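Local coordinates for hypothetical protein (Deinococcus radiodurans, PDB 1U5K) that probably takes part in DNA repair and RecF-pathway recombination, as a zinc-binding member of the RecO family, at residues F98-E107 against S137-V146; H163-L171 against E219-G227. All coordinates share one frame; numbering follows the deposited sequence.

In the fold
Both interactions belong to the C-terminal part of RecO, and they show how chemistry follows position in a fold. Interaction 1 is a buried contact, about 8 Å from the centre of the chain, in which the ends of helices 86-102 and 129-141 meet mainly through apolar side chains, with a weak polar bond at the margin. Interaction 2 is a surface contact, about 17 Å from that centre, where a glycine-containing loop near the zinc site lies on helix 211-225 and the hydrogen-bonded link between the segments runs through a water. The two hold different pairs of elements, yet they adjoin at the C-terminal end of helix 211-225, where V146 of interaction 1 packs on Q225 and V226 of interaction 2.

Interaction 1 (F98-E107 against S137-V146); sequences FADALFQEGE and SYKLLGLAGV
Where F98 faces S137 and F103 meets A144, helices 86-102 and 129-141 run nearly parallel, their segment axes 11.0 Å apart and 20° from parallel, and the chain leaving them closes in until the CA atoms of F103 and A144 are 5.8 Å apart. In this helix packing, large side chains bridge a wide axial spacing. With CG anti to the backbone N (chi1 171°), F98 swings its ring out toward S137, whose CB lies over one face in a CH-pi contact 4.0 Å from the centroid, while L140 CD1 and L141 CD2 lie at the ring edge. One turn later L102 reaches in: its CG lies 3.7 Å from A144 CB, CD2 rests on L140 CB, and the side chain crosses that of L141 at about a right angle. F103, the first residue past its helix, carries A144 CB 3.6 Å above its ring plane, offset toward the rim; at the ring edge CE2 approaches L143 O to 3.5 Å. Replacing F103 with an alanine would probably leave A144 CB without its aromatic support and open a gap beside L140 and L143. Outside the segments, W232 and F108 meet F98 and F103 edge-to-face, respectively. A more polar margin follows in a type II turn from Q104 to E107, with G106 supplying the positive phi of its third position. It brings back the carboxylate of E107, whose OE1 takes weak bonds from Q104 N and from G145 N, the latter at 3.4 Å. Close by, a water donates to L102 O at 2.8 Å.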
loop_
_atom_site.group_PDB
_atom_site.type_symbol
_atom_site.label_atom_id
_atom_site.label_comp_id
_atom_site.label_asym_id
_atom_site.label_seq_id
_atom_site.Cartn_x
_atom_site.Cartn_y
_atom_site.Cartn_z
ATOM N N PHE A 98 3.957 -9.108 4.995
ATOM C CA PHE A 98 5.013 -8.782 5.936
ATOM C C PHE A 98 6.254 -9.600 5.611
ATOM O O PHE A 98 7.360 -9.054 5.526
ATOM C CB PHE A 98 4.581 -9.073 7.378
ATOM C CG PHE A 98 5.693 -8.951 8.377
ATOM C CD1 PHE A 98 6.118 -7.714 8.839
ATOM C CD2 PHE A 98 6.321 -10.088 8.853
ATOM C CE1 PHE A 98 7.161 -7.626 9.783
ATOM C CE2 PHE A 98 7.333 -10.002 9.798
ATOM C CZ PHE A 98 7.769 -8.770 10.238
ATOM N N ALA A 99 6.072 -10.899 5.408
ATOM C CA ALA A 99 7.227 -11.743 5.100
ATOM C C ALA A 99 7.940 -11.317 3.812
ATOM O O ALA A 99 9.171 -11.258 3.751
ATOM C CB ALA A 99 6.836 -13.206 5.040
ATOM N N ASP A 100 7.155 -10.947 2.807
ATOM C CA ASP A 100 7.704 -10.543 1.517
ATOM C C ASP A 100 8.498 -9.257 1.650
ATOM O O ASP A 100 9.483 -9.075 0.950
ATOM C CB ASP A 100 6.607 -10.308 0.487
ATOM C CG ASP A 100 7.150 -10.212 -0.929
ATOM O OD1 ASP A 100 8.064 -10.952 -1.338
ATOM O OD2 ASP A 100 6.713 -9.357 -1.708
ATOM N N ALA A 101 8.044 -8.386 2.545
ATOM C CA ALA A 101 8.660 -7.098 2.761
ATOM C C ALA A 101 9.918 -7.235 3.597
ATOM O O ALA A 101 10.866 -6.469 3.416
ATOM C CB ALA A 101 7.671 -6.189 3.427
ATOM N N LEU A 102 9.924 -8.215 4.498
ATOM C CA LEU A 102 10.975 -8.302 5.499
ATOM C C LEU A 102 12.252 -8.912 4.917
ATOM O O LEU A 102 13.355 -8.479 5.240
ATOM C CB LEU A 102 10.498 -9.055 6.741
ATOM C CG LEU A 102 11.558 -9.413 7.779
ATOM C CD1 LEU A 102 12.007 -8.137 8.456
ATOM C CD2 LEU A 102 11.041 -10.396 8.815
ATOM N N PHE A 103 12.086 -9.922 4.079
ATOM C CA PHE A 103 13.175 -10.670 3.484
ATOM C C PHE A 103 13.463 -10.145 2.077
ATOM O O PHE A 103 12.622 -10.237 1.191
ATOM C CB PHE A 103 12.776 -12.144 3.403
ATOM C CG PHE A 103 12.673 -12.811 4.739
ATOM C CD1 PHE A 103 11.479 -12.802 5.441
ATOM C CD2 PHE A 103 13.779 -13.422 5.311
ATOM C CE1 PHE A 103 11.405 -13.412 6.692
ATOM C CE2 PHE A 103 13.709 -14.034 6.559
ATOM C CZ PHE A 103 12.522 -14.015 7.254
ATOM N N GLN A 104 14.664 -9.619 1.870
ATOM C CA GLN A 104 15.129 -9.239 0.535
ATOM C C GLN A 104 15.546 -10.478 -0.247
ATOM O O GLN A 104 15.679 -11.568 0.322
ATOM C CB GLN A 104 16.339 -8.306 0.637
ATOM C CG GLN A 104 16.109 -7.112 1.534
ATOM C CD GLN A 104 14.783 -6.442 1.216
ATOM O OE1 GLN A 104 13.817 -6.550 1.977
ATOM N NE2 GLN A 104 14.726 -5.770 0.076
ATOM N N GLU A 105 15.726 -10.298 -1.553
ATOM C CA GLU A 105 16.060 -11.401 -2.450
ATOM C C GLU A 105 17.316 -12.087 -1.928
ATOM O O GLU A 105 18.243 -11.398 -1.511
ATOM C CB GLU A 105 16.260 -10.906 -3.878
ATOM N N GLY A 106 17.305 -13.418 -1.886
ATOM C CA GLY A 106 18.318 -14.223 -1.218
ATOM C C GLY A 106 18.214 -14.441 0.286
ATOM O O GLY A 106 18.819 -15.352 0.850
ATOM N N GLU A 107 17.482 -13.606 1.011
ATOM C CA GLU A 107 17.401 -13.785 2.460
ATOM C C GLU A 107 16.415 -14.857 2.939
ATOM O O GLU A 107 16.456 -15.193 4.121
ATOM C CB GLU A 107 17.090 -12.453 3.158
ATOM C CG GLU A 107 17.991 -11.301 2.742
ATOM C CD GLU A 107 17.802 -10.036 3.564
ATOM O OE1 GLU A 107 16.846 -9.928 4.380
ATOM O OE2 GLU A 107 18.663 -9.151 3.348
ATOM N N SER A 137 5.478 -12.779 13.471
ATOM C CA SER A 137 6.152 -11.651 12.852
ATOM C C SER A 137 7.439 -11.253 13.604
ATOM O O SER A 137 8.510 -11.089 12.994
ATOM C CB SER A 137 5.097 -10.577 12.518
ATOM O OG SER A 137 4.830 -9.837 13.690
ATOM N N TYR A 138 7.409 -11.227 14.935
ATOM C CA TYR A 138 8.610 -10.950 15.720
ATOM C C TYR A 138 9.648 -12.066 15.600
ATOM O O TYR A 138 10.848 -11.814 15.430
ATOM C CB TYR A 138 8.273 -10.658 17.188
ATOM C CG TYR A 138 7.946 -9.231 17.518
ATOM C CD1 TYR A 138 6.679 -8.726 17.280
ATOM C CD2 TYR A 138 8.909 -8.363 18.055
ATOM C CE1 TYR A 138 6.391 -7.409 17.568
ATOM C CE2 TYR A 138 8.612 -7.052 18.388
ATOM C CZ TYR A 138 7.342 -6.574 18.131
ATOM O OH TYR A 138 6.969 -5.283 18.430
ATOM N N LYS A 139 9.177 -13.307 15.602
ATOM C CA LYS A 139 10.065 -14.434 15.400
ATOM C C LYS A 139 10.800 -14.392 14.073
ATOM O O LYS A 139 11.983 -14.707 14.017
ATOM C CB LYS A 139 9.345 -15.775 15.549
ATOM C CG LYS A 139 10.294 -16.939 15.735
ATOM C CD LYS A 139 10.745 -17.164 17.173
ATOM C CE LYS A 139 11.738 -18.319 17.241
ATOM N NZ LYS A 139 12.578 -18.299 18.455
ATOM N N LEU A 140 10.110 -13.992 13.010
ATOM C CA LEU A 140 10.748 -13.900 11.706
ATOM C C LEU A 140 11.857 -12.849 11.686
ATOM O O LEU A 140 12.762 -12.950 10.874
ATOM C CB LEU A 140 9.737 -13.607 10.597
ATOM C CG LEU A 140 8.791 -14.733 10.203
ATOM C CD1 LEU A 140 7.470 -14.271 9.572
ATOM C CD2 LEU A 140 9.499 -15.755 9.335
ATOM N N LEU A 141 11.807 -11.822 12.529
ATOM C CA LEU A 141 12.918 -10.887 12.632
ATOM C C LEU A 141 14.271 -11.550 12.873
ATOM O O LEU A 141 15.298 -11.079 12.370
ATOM C CB LEU A 141 12.677 -9.843 13.723
ATOM C CG LEU A 141 11.388 -9.015 13.692
ATOM C CD1 LEU A 141 11.264 -8.122 14.921
ATOM C CD2 LEU A 141 11.413 -8.168 12.451
ATOM N N GLY A 142 14.279 -12.628 13.650
ATOM C CA GLY A 142 15.490 -13.382 13.910
ATOM C C GLY A 142 16.081 -14.114 12.723
ATOM O O GLY A 142 17.234 -14.531 12.793
ATOM N N LEU A 143 15.321 -14.293 11.646
ATOM C CA LEU A 143 15.833 -15.026 10.502
ATOM C C LEU A 143 16.209 -14.131 9.328
ATOM O O LEU A 143 16.720 -14.585 8.314
ATOM C CB LEU A 143 14.795 -16.037 10.043
ATOM C CG LEU A 143 14.361 -17.064 11.081
ATOM C CD1 LEU A 143 13.192 -17.878 10.542
ATOM C CD2 LEU A 143 15.516 -17.954 11.469
ATOM N N ALA A 144 15.969 -12.836 9.483
ATOM C CA ALA A 144 16.066 -11.905 8.381
ATOM C C ALA A 144 17.324 -11.073 8.579
ATOM O O ALA A 144 18.091 -11.324 9.508
ATOM C CB ALA A 144 14.782 -11.071 8.332
ATOM N N GLY A 145 17.492 -10.071 7.723
ATOM C CA GLY A 145 18.650 -9.184 7.667
ATOM C C GLY A 145 18.764 -8.046 8.672
ATOM O O GLY A 145 19.856 -7.503 8.885
ATOM N N VAL A 146 17.635 -7.630 9.237
ATOM C CA VAL A 146 17.616 -6.738 10.397
ATOM C C VAL A 146 18.378 -7.292 11.602
ATOM O O VAL A 146 18.597 -8.512 11.694
ATOM C CB VAL A 146 16.168 -6.461 10.828
ATOM C CG1 VAL A 146 15.369 -5.935 9.657
ATOM C CG2 VAL A 146 15.516 -7.724 11.381
HETATM O O HOH W 1 16.015 -7.869 5.618
#

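Interaction 2 (H163-L171 against E219-G227); sequences HPDPLGGQL and EKFVTVQVG
The small, weakly bonded beta hairpin of strands 163-164 and 171-172 lies beside the zinc site of C153, C156, C173 and C176, and its connecting loop sets G168 and G169 against helix 211-225. The approach is close, with the CA atoms of G169 and F221 4.1 Å apart. At G169 a side chain would point into the helix, its CB only 2.4 Å from F221 N; the missing side chain is what lets the loop lie so near. K220 then folds over the loop. Bent at chi2 (48°) and chi3 (72°), its chain lays CG against G169 N and brings CE within 3.2 Å of P166 O, so the methylenes cover loop backbone. On the next turn V224 sets CG2 3.5 Å from L167 O, while F221 CB touches the carbonyl oxygen of G169.

D165, whose side chain is about 8 Å from those of C153 and C176, ties the loop together. In an Asx motif, OD1 accepts G168 N at 3.1 Å from above the carboxylate plane. The other oxygen, OD2, is met on its anti side by Q170 N at 2.9 Å, 28° out of that plane. One carboxylate thus grips the loop on both sides of G169, whose own N bonds to D165 O. Q170 extends its chain toward the helix until OE1 sits at the edge of the F221 ring, while Q225 CG covers one face of that ring. Q225 uses its OE1 to accept I147 N. Its NE2 donates to a water, which in turn donates to Q170 OE1 and, at 2.8 Å, to G168 O.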
loop_
_atom_site.group_PDB
_atom_site.type_symbol
_atom_site.label_atom_id
_atom_site.label_comp_id
_atom_site.label_asym_id
_atom_site.label_seq_id
_atom_site.Cartn_x
_atom_site.Cartn_y
_atom_site.Cartn_z
ATOM N N HIS A 163 12.003 1.835 27.673
ATOM C CA HIS A 163 11.108 2.812 27.066
ATOM C C HIS A 163 11.039 2.717 25.547
ATOM O O HIS A 163 12.002 2.280 24.902
ATOM C CB HIS A 163 11.508 4.241 27.437
ATOM C CG HIS A 163 11.494 4.515 28.912
ATOM N ND1 HIS A 163 10.699 5.498 29.462
ATOM C CD2 HIS A 163 12.214 3.995 29.935
ATOM C CE1 HIS A 163 10.898 5.541 30.767
ATOM N NE2 HIS A 163 11.813 4.641 31.082
ATOM N N PRO A 164 9.929 3.205 24.994
ATOM C CA PRO A 164 9.741 3.259 23.540
ATOM C C PRO A 164 10.793 4.130 22.868
ATOM O O PRO A 164 11.252 5.096 23.478
ATOM C CB PRO A 164 8.362 3.904 23.371
ATOM C CG PRO A 164 7.688 3.763 24.676
ATOM C CD PRO A 164 8.770 3.773 25.702
ATOM N N ASP A 165 11.152 3.769 21.640
ATOM C CA ASP A 165 12.096 4.464 20.776
ATOM C C ASP A 165 11.306 4.897 19.535
ATOM O O ASP A 165 11.201 4.121 18.591
ATOM C CB ASP A 165 13.202 3.474 20.382
ATOM C CG ASP A 165 14.126 4.021 19.348
ATOM O OD1 ASP A 165 14.088 5.260 19.170
ATOM O OD2 ASP A 165 14.906 3.293 18.681
ATOM N N PRO A 166 10.719 6.087 19.523
ATOM C CA PRO A 166 9.939 6.535 18.361
ATOM C C PRO A 166 10.757 6.777 17.098
ATOM O O PRO A 166 10.186 6.692 16.006
ATOM C CB PRO A 166 9.207 7.796 18.853
ATOM C CG PRO A 166 9.763 8.147 20.179
ATOM C CD PRO A 166 10.649 7.019 20.662
ATOM N N LEU A 167 12.062 7.015 17.201
ATOM C CA LEU A 167 12.886 7.234 16.012
ATOM C C LEU A 167 13.392 5.976 15.315
ATOM O O LEU A 167 13.359 5.864 14.092
ATOM C CB LEU A 167 14.017 8.207 16.356
ATOM C CG LEU A 167 13.426 9.511 16.914
ATOM C CD1 LEU A 167 14.484 10.548 17.297
ATOM C CD2 LEU A 167 12.424 10.173 15.962
ATOM N N GLY A 168 13.819 4.979 16.081
ATOM C CA GLY A 168 14.470 3.816 15.508
ATOM C C GLY A 168 13.716 2.524 15.732
ATOM O O GLY A 168 14.095 1.497 15.176
ATOM N N GLY A 169 12.684 2.552 16.566
ATOM C CA GLY A 169 11.928 1.361 16.904
ATOM C C GLY A 169 12.611 0.290 17.740
ATOM O O GLY A 169 12.189 -0.872 17.767
ATOM N N GLN A 170 13.663 0.682 18.454
ATOM C CA GLN A 170 14.341 -0.190 19.403
ATOM C C GLN A 170 13.807 0.154 20.795
ATOM O O GLN A 170 12.606 0.364 20.928
ATOM C CB GLN A 170 15.848 0.013 19.231
ATOM C CG GLN A 170 16.322 -0.456 17.885
ATOM C CD GLN A 170 17.807 -0.393 17.587
ATOM O OE1 GLN A 170 18.193 -0.785 16.502
ATOM N NE2 GLN A 170 18.644 0.020 18.526
ATOM N N LEU A 171 14.678 0.335 21.791
ATOM C CA LEU A 171 14.302 0.786 23.127
ATOM C C LEU A 171 15.272 1.844 23.676
ATOM O O LEU A 171 16.451 1.830 23.345
ATOM C CB LEU A 171 14.302 -0.400 24.076
ATOM C CG LEU A 171 13.369 -1.579 23.743
ATOM C CD1 LEU A 171 13.775 -2.725 24.633
ATOM C CD2 LEU A 171 11.919 -1.217 23.946
ATOM N N GLU A 219 6.428 -1.988 13.366
ATOM C CA GLU A 219 6.332 -1.157 12.173
ATOM C C GLU A 219 7.500 -0.178 12.060
ATOM O O GLU A 219 8.090 -0.061 10.992
ATOM C CB GLU A 219 5.024 -0.364 12.166
ATOM C CG GLU A 219 3.788 -1.194 11.883
ATOM C CD GLU A 219 2.516 -0.358 11.849
ATOM O OE1 GLU A 219 2.093 0.024 10.749
ATOM O OE2 GLU A 219 1.942 -0.035 12.904
ATOM N N LYS A 220 7.824 0.502 13.155
ATOM C CA LYS A 220 8.917 1.457 13.189
ATOM C C LYS A 220 10.252 0.756 12.940
ATOM O O LYS A 220 11.048 1.173 12.096
ATOM C CB LYS A 220 8.958 2.163 14.553
ATOM C CG LYS A 220 9.976 3.288 14.684
ATOM C CD LYS A 220 9.967 4.286 13.540
ATOM C CE LYS A 220 8.791 5.236 13.471
ATOM N NZ LYS A 220 9.140 6.303 12.475
ATOM N N PHE A 221 10.498 -0.308 13.692
ATOM C CA PHE A 221 11.729 -1.067 13.553
ATOM C C PHE A 221 11.937 -1.565 12.127
ATOM O O PHE A 221 13.013 -1.352 11.570
ATOM C CB PHE A 221 11.739 -2.239 14.542
ATOM C CG PHE A 221 12.982 -3.075 14.491
ATOM C CD1 PHE A 221 14.181 -2.603 14.983
ATOM C CD2 PHE A 221 12.966 -4.323 13.914
ATOM C CE1 PHE A 221 15.326 -3.386 14.962
ATOM C CE2 PHE A 221 14.115 -5.102 13.869
ATOM C CZ PHE A 221 15.289 -4.627 14.396
ATOM N N VAL A 222 10.937 -2.224 11.544
ATOM C CA VAL A 222 11.086 -2.824 10.222
ATOM C C VAL A 222 11.321 -1.755 9.143
ATOM O O VAL A 222 12.170 -1.912 8.273
ATOM C CB VAL A 222 9.938 -3.797 9.874
ATOM C CG1 VAL A 222 9.989 -4.191 8.411
ATOM C CG2 VAL A 222 9.982 -5.044 10.749
ATOM N N THR A 223 10.560 -0.675 9.203
ATOM C CA THR A 223 10.633 0.435 8.275
ATOM C C THR A 223 11.974 1.149 8.409
ATOM O O THR A 223 12.511 1.563 7.397
ATOM C CB THR A 223 9.466 1.410 8.527
ATOM O OG1 THR A 223 8.234 0.788 8.118
ATOM C CG2 THR A 223 9.541 2.573 7.542
ATOM N N VAL A 224 12.529 1.303 9.609
ATOM C CA VAL A 224 13.855 1.905 9.736
ATOM C C VAL A 224 14.944 0.951 9.249
ATOM O O VAL A 224 15.876 1.381 8.584
ATOM C CB VAL A 224 14.132 2.400 11.158
ATOM C CG1 VAL A 224 15.604 2.795 11.349
ATOM C CG2 VAL A 224 13.192 3.541 11.463
ATOM N N GLN A 225 14.841 -0.339 9.543
ATOM C CA GLN A 225 15.907 -1.287 9.271
ATOM C C GLN A 225 15.921 -1.774 7.822
ATOM O O GLN A 225 16.985 -2.075 7.287
ATOM C CB GLN A 225 15.782 -2.516 10.166
ATOM C CG GLN A 225 15.997 -2.306 11.666
ATOM C CD GLN A 225 17.456 -2.397 12.043
ATOM O OE1 GLN A 225 18.122 -3.379 11.703
ATOM N NE2 GLN A 225 17.958 -1.366 12.722
ATOM N N VAL A 226 14.752 -1.888 7.197
ATOM C CA VAL A 226 14.649 -2.552 5.899
ATOM C C VAL A 226 14.177 -1.521 4.894
ATOM O O VAL A 226 13.203 -0.829 5.161
ATOM C CB VAL A 226 13.633 -3.704 5.890
ATOM C CG1 VAL A 226 13.491 -4.334 4.515
ATOM C CG2 VAL A 226 14.030 -4.745 6.894
ATOM N N GLY A 227 14.851 -1.405 3.755
ATOM C CA GLY A 227 14.300 -0.605 2.673
ATOM C C GLY A 227 12.954 -1.049 2.118
ATOM O O GLY A 227 12.614 -2.227 2.116
HETATM O O HOH W 2 16.547 0.614 14.211
#